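Local coordinates for protein formyltransferase (Francisella tularensis subsp. tularensis, PDB 4NV1) that belongs to the formyltransferase family, forms a two-chain assembly, and holds dTDP-4-amino-4,6-dideoxyglucose in a pocket of its formyltransferase fold, at residues Ile112-Ile117 against Ala208-Arg213; Gly131-Gln136 against Ile177-Glu182; Ile135-Glu140 against Val159-Lys164. All blocks are in the same frame, centred on the assembly; numbering follows the deposited sequence.

Contact 1: residues Ile112-Ile117 against Ala208-Arg213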
loop_
_atom_site.group_PDB
_atom_site.type_symbol
_atom_site.label_atom_id
_atom_site.label_comp_id
_atom_site.label_asym_id
_atom_site.label_seq_id
_atom_site.Cartn_x
_atom_site.Cartn_y
_atom_site.Cartn_z
ATOM N N ILE A 112 2.090 -9.143 -14.802
ATOM C CA ILE A 112 2.342 -8.166 -15.844
ATOM C C ILE A 112 2.034 -8.562 -17.279
ATOM O O ILE A 112 1.375 -7.801 -17.998
ATOM C CB ILE A 112 3.794 -7.669 -15.770
ATOM C CG1 ILE A 112 4.005 -6.927 -14.431
ATOM C CG2 ILE A 112 4.154 -6.807 -16.987
ATOM C CD1 ILE A 112 5.473 -6.773 -14.019
ATOM N N ASN A 113 2.574 -9.693 -17.720
ATOM C CA ASN A 113 2.454 -10.079 -19.116
ATOM C C ASN A 113 1.310 -10.987 -19.459
ATOM O O ASN A 113 1.152 -11.303 -20.578
ATOM C CB ASN A 113 3.793 -10.601 -19.621
ATOM C CG ASN A 113 4.173 -11.973 -19.084
ATOM O OD1 ASN A 113 3.346 -12.808 -18.742
ATOM N ND2 ASN A 113 5.463 -12.210 -19.058
ATOM N N LYS A 114 0.487 -11.371 -18.501
ATOM C CA LYS A 114 -0.669 -12.211 -18.631
ATOM C C LYS A 114 -0.503 -13.623 -19.160
ATOM O O LYS A 114 -1.519 -14.259 -19.304
ATOM C CB LYS A 114 -1.837 -11.542 -19.382
ATOM C CG LYS A 114 -1.932 -10.049 -19.144
ATOM C CD LYS A 114 -2.169 -9.804 -17.654
ATOM C CE LYS A 114 -2.344 -8.331 -17.327
ATOM N NZ LYS A 114 -2.783 -8.301 -15.888
ATOM N N LEU A 115 0.712 -14.143 -19.367
ATOM C CA LEU A 115 0.865 -15.597 -19.543
ATOM C C LEU A 115 0.351 -16.391 -18.342
ATOM O O LEU A 115 0.454 -15.925 -17.201
ATOM C CB LEU A 115 2.322 -15.890 -19.871
ATOM C CG LEU A 115 2.717 -15.245 -21.229
ATOM C CD1 LEU A 115 4.141 -15.633 -21.582
ATOM C CD2 LEU A 115 1.781 -15.623 -22.384
ATOM N N PRO A 116 -0.269 -17.566 -18.564
ATOM C CA PRO A 116 -0.646 -18.395 -17.426
ATOM C C PRO A 116 0.424 -18.551 -16.336
ATOM O O PRO A 116 1.618 -18.586 -16.597
ATOM C CB PRO A 116 -0.823 -19.766 -18.077
ATOM C CG PRO A 116 -1.429 -19.412 -19.376
ATOM C CD PRO A 116 -0.499 -18.306 -19.803
ATOM N N ILE A 117 -0.067 -18.786 -15.138
ATOM C CA ILE A 117 0.776 -19.033 -13.969
ATOM C C ILE A 117 0.060 -20.156 -13.258
ATOM O O ILE A 117 -1.160 -20.321 -13.320
ATOM C CB ILE A 117 0.845 -17.750 -13.072
ATOM C CG1 ILE A 117 1.668 -17.977 -11.809
ATOM C CG2 ILE A 117 -0.563 -17.403 -12.608
ATOM C CD1 ILE A 117 3.132 -18.183 -12.073
ATOM N N ALA A 208 -0.336 0.345 -14.614
ATOM C CA ALA A 208 0.483 0.836 -13.503
ATOM C C ALA A 208 0.130 -0.012 -12.321
ATOM O O ALA A 208 1.000 -0.432 -11.578
ATOM C CB ALA A 208 0.242 2.327 -13.214
ATOM N N ILE A 209 -1.163 -0.245 -12.156
ATOM C CA ILE A 209 -1.640 -1.048 -11.067
ATOM C C ILE A 209 -1.143 -2.494 -11.137
ATOM O O ILE A 209 -0.705 -3.054 -10.113
ATOM C CB ILE A 209 -3.154 -0.946 -10.949
ATOM C CG1 ILE A 209 -3.433 0.425 -10.380
ATOM C CG2 ILE A 209 -3.720 -2.055 -10.074
ATOM C CD1 ILE A 209 -4.880 0.821 -10.533
ATOM N N ASP A 210 -1.227 -3.089 -12.320
ATOM C CA ASP A 210 -0.745 -4.467 -12.537
ATOM C C ASP A 210 0.734 -4.465 -12.282
ATOM O O ASP A 210 1.164 -5.299 -11.521
ATOM C CB ASP A 210 -1.107 -5.039 -13.906
ATOM C CG ASP A 210 -2.600 -5.321 -14.024
ATOM O OD1 ASP A 210 -3.347 -5.256 -13.008
ATOM O OD2 ASP A 210 -3.028 -5.597 -15.160
ATOM N N TYR A 211 1.478 -3.483 -12.769
ATOM C CA TYR A 211 2.897 -3.456 -12.446
ATOM C C TYR A 211 3.167 -3.338 -10.904
ATOM O O TYR A 211 4.044 -4.016 -10.336
ATOM C CB TYR A 211 3.587 -2.317 -13.195
ATOM C CG TYR A 211 4.994 -2.063 -12.713
ATOM C CD1 TYR A 211 6.064 -2.747 -13.238
ATOM C CD2 TYR A 211 5.239 -1.168 -11.686
ATOM C CE1 TYR A 211 7.353 -2.539 -12.777
ATOM C CE2 TYR A 211 6.514 -0.945 -11.227
ATOM C CZ TYR A 211 7.578 -1.648 -11.741
ATOM O OH TYR A 211 8.863 -1.442 -11.252
ATOM N N LEU A 212 2.481 -2.413 -10.246
ATOM C CA LEU A 212 2.701 -2.163 -8.811
ATOM C C LEU A 212 2.352 -3.398 -7.951
ATOM O O LEU A 212 3.113 -3.816 -7.050
ATOM C CB LEU A 212 1.911 -0.913 -8.376
ATOM C CG LEU A 212 2.597 0.336 -8.921
ATOM C CD1 LEU A 212 1.747 1.584 -8.794
ATOM C CD2 LEU A 212 3.979 0.508 -8.312
ATOM N N ARG A 213 1.222 -4.027 -8.259
ATOM C CA ARG A 213 0.889 -5.246 -7.575
ATOM C C ARG A 213 1.801 -6.440 -7.856
ATOM O O ARG A 213 2.096 -7.240 -6.926
ATOM C CB ARG A 213 -0.601 -5.577 -7.644
ATOM C CG ARG A 213 -1.062 -6.199 -8.968
ATOM C CD ARG A 213 -2.544 -6.032 -9.133
ATOM N NE ARG A 213 -3.094 -6.453 -10.419
ATOM C CZ ARG A 213 -3.741 -7.599 -10.613
ATOM N NH1 ARG A 213 -3.810 -8.493 -9.666
ATOM N NH2 ARG A 213 -4.285 -7.892 -11.800
#

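Contact 2: residues Gly131-Gln136 against Ile177-Glu182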
loop_
_atom_site.group_PDB
_atom_site.type_symbol
_atom_site.label_atom_id
_atom_site.label_comp_id
_atom_site.label_asym_id
_atom_site.label_seq_id
_atom_site.Cartn_x
_atom_site.Cartn_y
_atom_site.Cartn_z
ATOM N N GLY A 131 11.909 -30.357 -18.674
ATOM C CA GLY A 131 11.659 -31.767 -19.108
ATOM C C GLY A 131 10.218 -32.242 -18.977
ATOM O O GLY A 131 9.349 -31.442 -18.571
ATOM N N ASP A 132 9.961 -33.524 -19.255
ATOM C CA ASP A 132 8.618 -34.112 -19.073
ATOM C C ASP A 132 7.766 -33.685 -17.913
ATOM O O ASP A 132 8.103 -33.869 -16.740
ATOM C CB ASP A 132 8.694 -35.645 -18.986
ATOM C CG ASP A 132 8.972 -36.310 -20.342
ATOM O OD1 ASP A 132 8.991 -35.615 -21.394
ATOM O OD2 ASP A 132 9.219 -37.531 -20.319
ATOM N N ILE A 133 6.555 -33.273 -18.238
ATOM C CA ILE A 133 5.611 -32.906 -17.233
ATOM C C ILE A 133 4.787 -34.073 -16.702
ATOM O O ILE A 133 4.143 -34.860 -17.408
ATOM C CB ILE A 133 4.605 -31.844 -17.742
ATOM C CG1 ILE A 133 5.358 -30.607 -18.184
ATOM C CG2 ILE A 133 3.628 -31.487 -16.630
ATOM C CD1 ILE A 133 4.503 -29.605 -18.934
ATOM N N ILE A 134 4.717 -34.133 -15.390
ATOM C CA ILE A 134 4.000 -35.189 -14.754
ATOM C C ILE A 134 2.611 -34.770 -14.448
ATOM O O ILE A 134 1.647 -35.542 -14.610
ATOM C CB ILE A 134 4.660 -35.531 -13.436
ATOM C CG1 ILE A 134 6.081 -36.050 -13.679
ATOM C CG2 ILE A 134 3.767 -36.383 -12.614
ATOM C CD1 ILE A 134 6.835 -36.418 -12.438
ATOM N N ILE A 135 2.528 -33.571 -13.885
ATOM C CA ILE A 135 1.265 -32.973 -13.535
ATOM C C ILE A 135 1.453 -31.438 -13.380
ATOM O O ILE A 135 2.483 -30.980 -12.843
ATOM C CB ILE A 135 0.638 -33.600 -12.312
ATOM C CG1 ILE A 135 -0.844 -33.278 -12.275
ATOM C CG2 ILE A 135 1.218 -33.158 -10.957
ATOM C CD1 ILE A 135 -1.627 -33.614 -11.028
ATOM N N GLN A 136 0.481 -30.663 -13.873
ATOM C CA GLN A 136 0.527 -29.209 -13.651
ATOM C C GLN A 136 -0.866 -28.647 -13.664
ATOM O O GLN A 136 -1.785 -29.237 -14.277
ATOM C CB GLN A 136 1.348 -28.533 -14.712
ATOM C CG GLN A 136 0.654 -28.510 -16.068
ATOM C CD GLN A 136 1.547 -27.891 -17.086
ATOM O OE1 GLN A 136 1.277 -28.034 -18.258
ATOM N NE2 GLN A 136 2.618 -27.187 -16.670
ATOM N N ILE A 177 4.441 -36.150 -19.857
ATOM C CA ILE A 177 4.089 -35.447 -21.052
ATOM C C ILE A 177 5.097 -34.360 -21.462
ATOM O O ILE A 177 5.428 -33.465 -20.668
ATOM C CB ILE A 177 2.659 -34.908 -20.975
ATOM C CG1 ILE A 177 1.665 -36.068 -20.900
ATOM C CG2 ILE A 177 2.383 -34.167 -22.280
ATOM C CD1 ILE A 177 0.355 -35.639 -20.278
ATOM N N LYS A 178 5.542 -34.417 -22.721
ATOM C CA LYS A 178 6.443 -33.411 -23.311
ATOM C C LYS A 178 5.890 -31.989 -23.254
ATOM O O LYS A 178 4.716 -31.744 -23.481
ATOM C CB LYS A 178 6.708 -33.787 -24.762
ATOM C CG LYS A 178 7.739 -32.927 -25.475
ATOM C CD LYS A 178 8.029 -33.433 -26.892
ATOM C CE LYS A 178 9.022 -34.585 -26.895
ATOM N NZ LYS A 178 10.304 -34.287 -26.191
ATOM N N PRO A 179 6.706 -31.001 -22.899
ATOM C CA PRO A 179 5.972 -29.719 -22.921
ATOM C C PRO A 179 5.611 -29.342 -24.371
ATOM O O PRO A 179 6.293 -29.786 -25.295
ATOM C CB PRO A 179 6.963 -28.731 -22.295
ATOM C CG PRO A 179 8.012 -29.595 -21.662
ATOM C CD PRO A 179 8.120 -30.816 -22.560
ATOM N N ASN A 180 4.547 -28.568 -24.565
ATOM C CA ASN A 180 3.965 -28.387 -25.911
ATOM C C ASN A 180 4.678 -27.365 -26.789
ATOM O O ASN A 180 4.498 -27.405 -28.006
ATOM C CB ASN A 180 2.449 -28.088 -25.869
ATOM C CG ASN A 180 2.091 -26.753 -25.200
ATOM O OD1 ASN A 180 2.907 -26.045 -24.578
ATOM N ND2 ASN A 180 0.822 -26.395 -25.351
ATOM N N SER A 181 5.446 -26.464 -26.175
ATOM C CA SER A 181 6.227 -25.477 -26.898
ATOM C C SER A 181 7.412 -25.181 -25.997
ATOM O O SER A 181 7.383 -25.673 -24.883
ATOM C CB SER A 181 5.397 -24.208 -27.051
ATOM O OG SER A 181 5.970 -23.208 -26.235
ATOM N N GLU A 182 8.371 -24.354 -26.425
ATOM C CA GLU A 182 9.519 -23.929 -25.578
ATOM C C GLU A 182 9.185 -22.795 -24.584
ATOM O O GLU A 182 9.892 -22.678 -23.573
ATOM C CB GLU A 182 10.744 -23.487 -26.400
ATOM C CG GLU A 182 11.574 -24.592 -27.047
ATOM C CD GLU A 182 12.378 -25.460 -26.070
ATOM O OE1 GLU A 182 12.142 -26.694 -26.006
ATOM O OE2 GLU A 182 13.281 -24.945 -25.381
#

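Contact 3: residues Ile135-Glu140 against Val159-Lys164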
loop_
_atom_site.group_PDB
_atom_site.type_symbol
_atom_site.label_atom_id
_atom_site.label_comp_id
_atom_site.label_asym_id
_atom_site.label_seq_id
_atom_site.Cartn_x
_atom_site.Cartn_y
_atom_site.Cartn_z
ATOM N N ILE A 135 2.528 -33.571 -13.885
ATOM C CA ILE A 135 1.265 -32.973 -13.535
ATOM C C ILE A 135 1.453 -31.438 -13.380
ATOM O O ILE A 135 2.483 -30.980 -12.843
ATOM C CB ILE A 135 0.638 -33.600 -12.312
ATOM C CG1 ILE A 135 -0.844 -33.278 -12.275
ATOM C CG2 ILE A 135 1.218 -33.158 -10.957
ATOM C CD1 ILE A 135 -1.627 -33.614 -11.028
ATOM N N GLN A 136 0.481 -30.663 -13.873
ATOM C CA GLN A 136 0.527 -29.209 -13.651
ATOM C C GLN A 136 -0.866 -28.647 -13.664
ATOM O O GLN A 136 -1.785 -29.237 -14.277
ATOM C CB GLN A 136 1.348 -28.533 -14.712
ATOM C CG GLN A 136 0.654 -28.510 -16.068
ATOM C CD GLN A 136 1.547 -27.891 -17.086
ATOM O OE1 GLN A 136 1.277 -28.034 -18.258
ATOM N NE2 GLN A 136 2.618 -27.187 -16.670
ATOM N N GLU A 137 -1.038 -27.522 -12.992
ATOM C CA GLU A 137 -2.354 -26.878 -12.986
ATOM C C GLU A 137 -2.261 -25.356 -12.942
ATOM O O GLU A 137 -1.515 -24.745 -12.129
ATOM C CB GLU A 137 -3.219 -27.458 -11.873
ATOM C CG GLU A 137 -4.675 -27.033 -11.972
ATOM C CD GLU A 137 -5.486 -27.471 -10.764
ATOM O OE1 GLU A 137 -5.091 -28.414 -10.038
ATOM O OE2 GLU A 137 -6.563 -26.876 -10.530
ATOM N N GLU A 138 -2.992 -24.718 -13.853
ATOM C CA GLU A 138 -3.117 -23.231 -13.772
ATOM C C GLU A 138 -3.788 -22.698 -12.510
ATOM O O GLU A 138 -4.573 -23.401 -11.871
ATOM C CB GLU A 138 -3.822 -22.679 -15.010
ATOM C CG GLU A 138 -3.941 -21.177 -15.112
ATOM C CD GLU A 138 -4.415 -20.754 -16.504
ATOM O OE1 GLU A 138 -4.698 -21.575 -17.378
ATOM O OE2 GLU A 138 -4.512 -19.566 -16.769
ATOM N N VAL A 139 -3.399 -21.484 -12.107
ATOM C CA VAL A 139 -3.981 -20.751 -10.989
ATOM C C VAL A 139 -4.469 -19.398 -11.491
ATOM O O VAL A 139 -3.818 -18.775 -12.355
ATOM C CB VAL A 139 -2.862 -20.566 -9.923
ATOM C CG1 VAL A 139 -3.145 -19.458 -8.961
ATOM C CG2 VAL A 139 -2.585 -21.893 -9.197
ATOM N N GLU A 140 -5.608 -18.937 -10.981
ATOM C CA GLU A 140 -6.240 -17.661 -11.387
ATOM C C GLU A 140 -5.489 -16.483 -10.757
ATOM O O GLU A 140 -5.077 -16.541 -9.580
ATOM C CB GLU A 140 -7.658 -17.544 -10.799
ATOM C CG GLU A 140 -8.723 -18.399 -11.463
ATOM C CD GLU A 140 -10.141 -17.927 -11.144
ATOM O OE1 GLU A 140 -10.459 -17.758 -9.937
ATOM O OE2 GLU A 140 -10.938 -17.744 -12.102
ATOM N N VAL A 159 1.868 -28.200 -3.427
ATOM C CA VAL A 159 1.702 -29.242 -2.412
ATOM C C VAL A 159 0.505 -30.185 -2.616
ATOM O O VAL A 159 0.597 -31.418 -2.454
ATOM C CB VAL A 159 1.678 -28.593 -1.027
ATOM C CG1 VAL A 159 1.337 -29.631 0.003
ATOM C CG2 VAL A 159 3.056 -28.007 -0.730
ATOM N N GLU A 160 -0.602 -29.625 -3.077
ATOM C CA GLU A 160 -1.729 -30.435 -3.516
ATOM C C GLU A 160 -1.443 -31.320 -4.737
ATOM O O GLU A 160 -1.803 -32.501 -4.770
ATOM C CB GLU A 160 -2.934 -29.518 -3.707
ATOM C CG GLU A 160 -4.107 -30.251 -4.307
ATOM C CD GLU A 160 -5.060 -29.336 -5.068
ATOM O OE1 GLU A 160 -6.077 -29.900 -5.514
ATOM O OE2 GLU A 160 -4.806 -28.119 -5.260
ATOM N N LEU A 161 -0.686 -30.813 -5.700
ATOM C CA LEU A 161 -0.328 -31.630 -6.857
ATOM C C LEU A 161 0.683 -32.721 -6.481
ATOM O O LEU A 161 0.590 -33.850 -6.899
ATOM C CB LEU A 161 0.229 -30.808 -7.998
ATOM C CG LEU A 161 -0.739 -29.814 -8.641
ATOM C CD1 LEU A 161 -0.026 -29.191 -9.806
ATOM C CD2 LEU A 161 -2.000 -30.383 -9.280
ATOM N N PHE A 162 1.596 -32.431 -5.566
ATOM C CA PHE A 162 2.593 -33.427 -5.179
ATOM C C PHE A 162 1.919 -34.530 -4.362
ATOM O O PHE A 162 2.226 -35.730 -4.487
ATOM C CB PHE A 162 3.668 -32.714 -4.363
ATOM C CG PHE A 162 4.694 -33.624 -3.784
ATOM C CD1 PHE A 162 5.677 -34.149 -4.581
ATOM C CD2 PHE A 162 4.723 -33.884 -2.447
ATOM C CE1 PHE A 162 6.662 -34.973 -4.047
ATOM C CE2 PHE A 162 5.666 -34.730 -1.897
ATOM C CZ PHE A 162 6.646 -35.272 -2.700
ATOM N N THR A 163 1.011 -34.110 -3.476
ATOM C CA THR A 163 0.205 -35.048 -2.707
ATOM C C THR A 163 -0.507 -36.037 -3.687
ATOM O O THR A 163 -0.492 -37.237 -3.488
ATOM C CB THR A 163 -0.808 -34.287 -1.836
ATOM O OG1 THR A 163 -0.138 -33.362 -0.971
ATOM C CG2 THR A 163 -1.694 -35.203 -1.058
ATOM N N LYS A 164 -1.073 -35.532 -4.769
ATOM C CA LYS A 164 -1.818 -36.335 -5.743
ATOM C C LYS A 164 -0.938 -37.291 -6.533
ATOM O O LYS A 164 -1.413 -38.306 -7.000
ATOM C CB LYS A 164 -2.566 -35.396 -6.681
ATOM C CG LYS A 164 -3.668 -36.036 -7.528
ATOM C CD LYS A 164 -4.481 -35.036 -8.356
ATOM C CE LYS A 164 -5.379 -35.731 -9.376
ATOM N NZ LYS A 164 -5.472 -34.905 -10.625
#

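Contact 1: residues Ile112-Ile117 against Ala208-Arg213
Helix 106-113 and its exit meet helix 205-214 through a salt bridge, K114 to D210, and a separate apolar touch of I112 on Y211. K114 NZ lies 2.8 Å from D210 OD2 and meets that oxygen from well above the carboxylate plane, the two side chains crossing at about a right angle. The D210 CB already points toward 112-117, and CG set anti to the carbonyl carbon (chi1 -70°) brings the carboxylate before K114. The other oxygen, D210 OD1, belongs to R213 one turn further along the same helix. R213 grips it side-on with two nitrogens: NE stands 2.9 Å and NH2 3.0 Å from D210 OD1, which lies in the guanidinium plane, while both nitrogens come from one face of the carboxylate, above its plane. D210 thus sits between two cations, and their charges would be expected to keep it ionised. K114 NZ also bonds to I111 O, while R213 NH1 reaches the carbonyls of N142 and E145.

The network links the formyltransferase family region to a helix of the C-terminal dimerization region, whose A208, I209, Y211 and L212 pack on the second subunit. K114 leaves the helix with positive phi (60°), and N113 OD1 accepts from L115 N, an Asx turn across this exit. I112 and Y211 run side by side in the same direction, with I112 CD1 4.1 Å from Y211 CD1. The tyrosine hydroxyl bonds to M194 O.

Contact 2: residues Gly131-Gln136 against Ile177-Glu182
A single antiparallel bridge, I133 with I177, couples the start of strand 133-139 to a segment that has otherwise no regular secondary structure. The pair is of the hydrogen-bonded kind, with both bonds present: I133 N lies 2.7 Å from I177 O, and I177 N is 2.8 Å from I133 O. Both are fairly straight at the hydrogen, 161° in the first, although the I133 N donor stands above the I177 carbonyl plane.

Side chains add to the bridge from its flanks. I133 CB lies 3.4 Å from I177 O, close beside the carbonyl that its own backbone N bonds. With CG1 set beside the backbone N (chi1 -59°), the I133 chain leads its CD1 to P179, where it comes within 4.3 Å of P179 CB. The proline ring also reaches the backbone, P179 CG lying 3.8 Å from G131 O. Next along the chain from G131, D132 has OD1 3.9 Å from K178 CA, while D132 OD2 forms a salt bridge with R176, the residue just before the bridge partner. This charged pair joins the two chain runs one residue away from the bridge, alongside the backbone bonds. I177 itself points away from 131-136 overall, although its CB approaches I133 O.

On its other side the chain belongs to the main sheet: D132, I134 and I135 form backbone bonds with strand 117-123, and I134 and I135 both face I121. The resulting classic beta bulge lies at the corner where strand 133-139, the outermost within this chain of the mixed sheet in the formyltransferase fold, picks up its isolated bridge from the loop after helix 147-170.

Contact 3: residues Ile135-Glu140 against Val159-Lys164
L161 carries the contact of helix 147-170 with strand 133-139, packing against I135, Q136 and E137. It points toward the strand, its CG set anti to the carbonyl carbon (chi1 -65°), and its two methyl branches divide the work. CD1 lies over the strand backbone, 3.7 Å from E137 N and 3.9 Å from Q136 CA. CD2 meets side chains instead, approaching I135 CD1 at 3.7 Å and E137 OE1 also at 3.7 Å. Closer to the helix backbone, L161 CB receives I135 CG2 at 3.9 Å.

This is helix-on-sheet packing in an alpha/beta fold. The short segments of helix 147-170 and strand 133-139 run roughly antiparallel, at 149°, with their axes 9.0 Å apart at closest approach. The strand lies at the outer end of the mixed sheet within this chain, and L161 also touches I121 on the adjoining strand 117-123.

F162, the next residue, turns away from 135-140, stacking on F19 and meeting F72 edge-to-face. One turn of helix beyond L161, K164 comes toward the strand again and crosses I135 at about a right angle; its long chain brings NZ to 4.1 Å from I135 CD1, so that the isoleucine methyl is met both by the leucine branch and by the end of the lysine. K157, a turn earlier on the same helix, pairs with the E160 carboxylate in a salt bridge and with that of E137 in a long, weak ion pair.

Overall arrangement
Contacts 2 and 3 overlap in sequence at I135 and Q136, though in contact 2 these touch nothing of 177-182. Contact 2 uses the start of strand 133-139 through backbone bonds; in contact 3, helix 147-170 packs on I135-E137 mainly through L161, with the K164 chain beside it and no hydrogen bond. Contact 1 lies apart, its centre 21 Å from that of contact 3, yet a probable backbone hydrogen bond links them, I117 O lying 2.8 Å from V139 N. Its charged network joins the exit of helix 106-113 to helix 205-214 beside the subunit interface. Contacts 1 and 2 are partly buried; contact 3 is a surface contact in which L161 is buried.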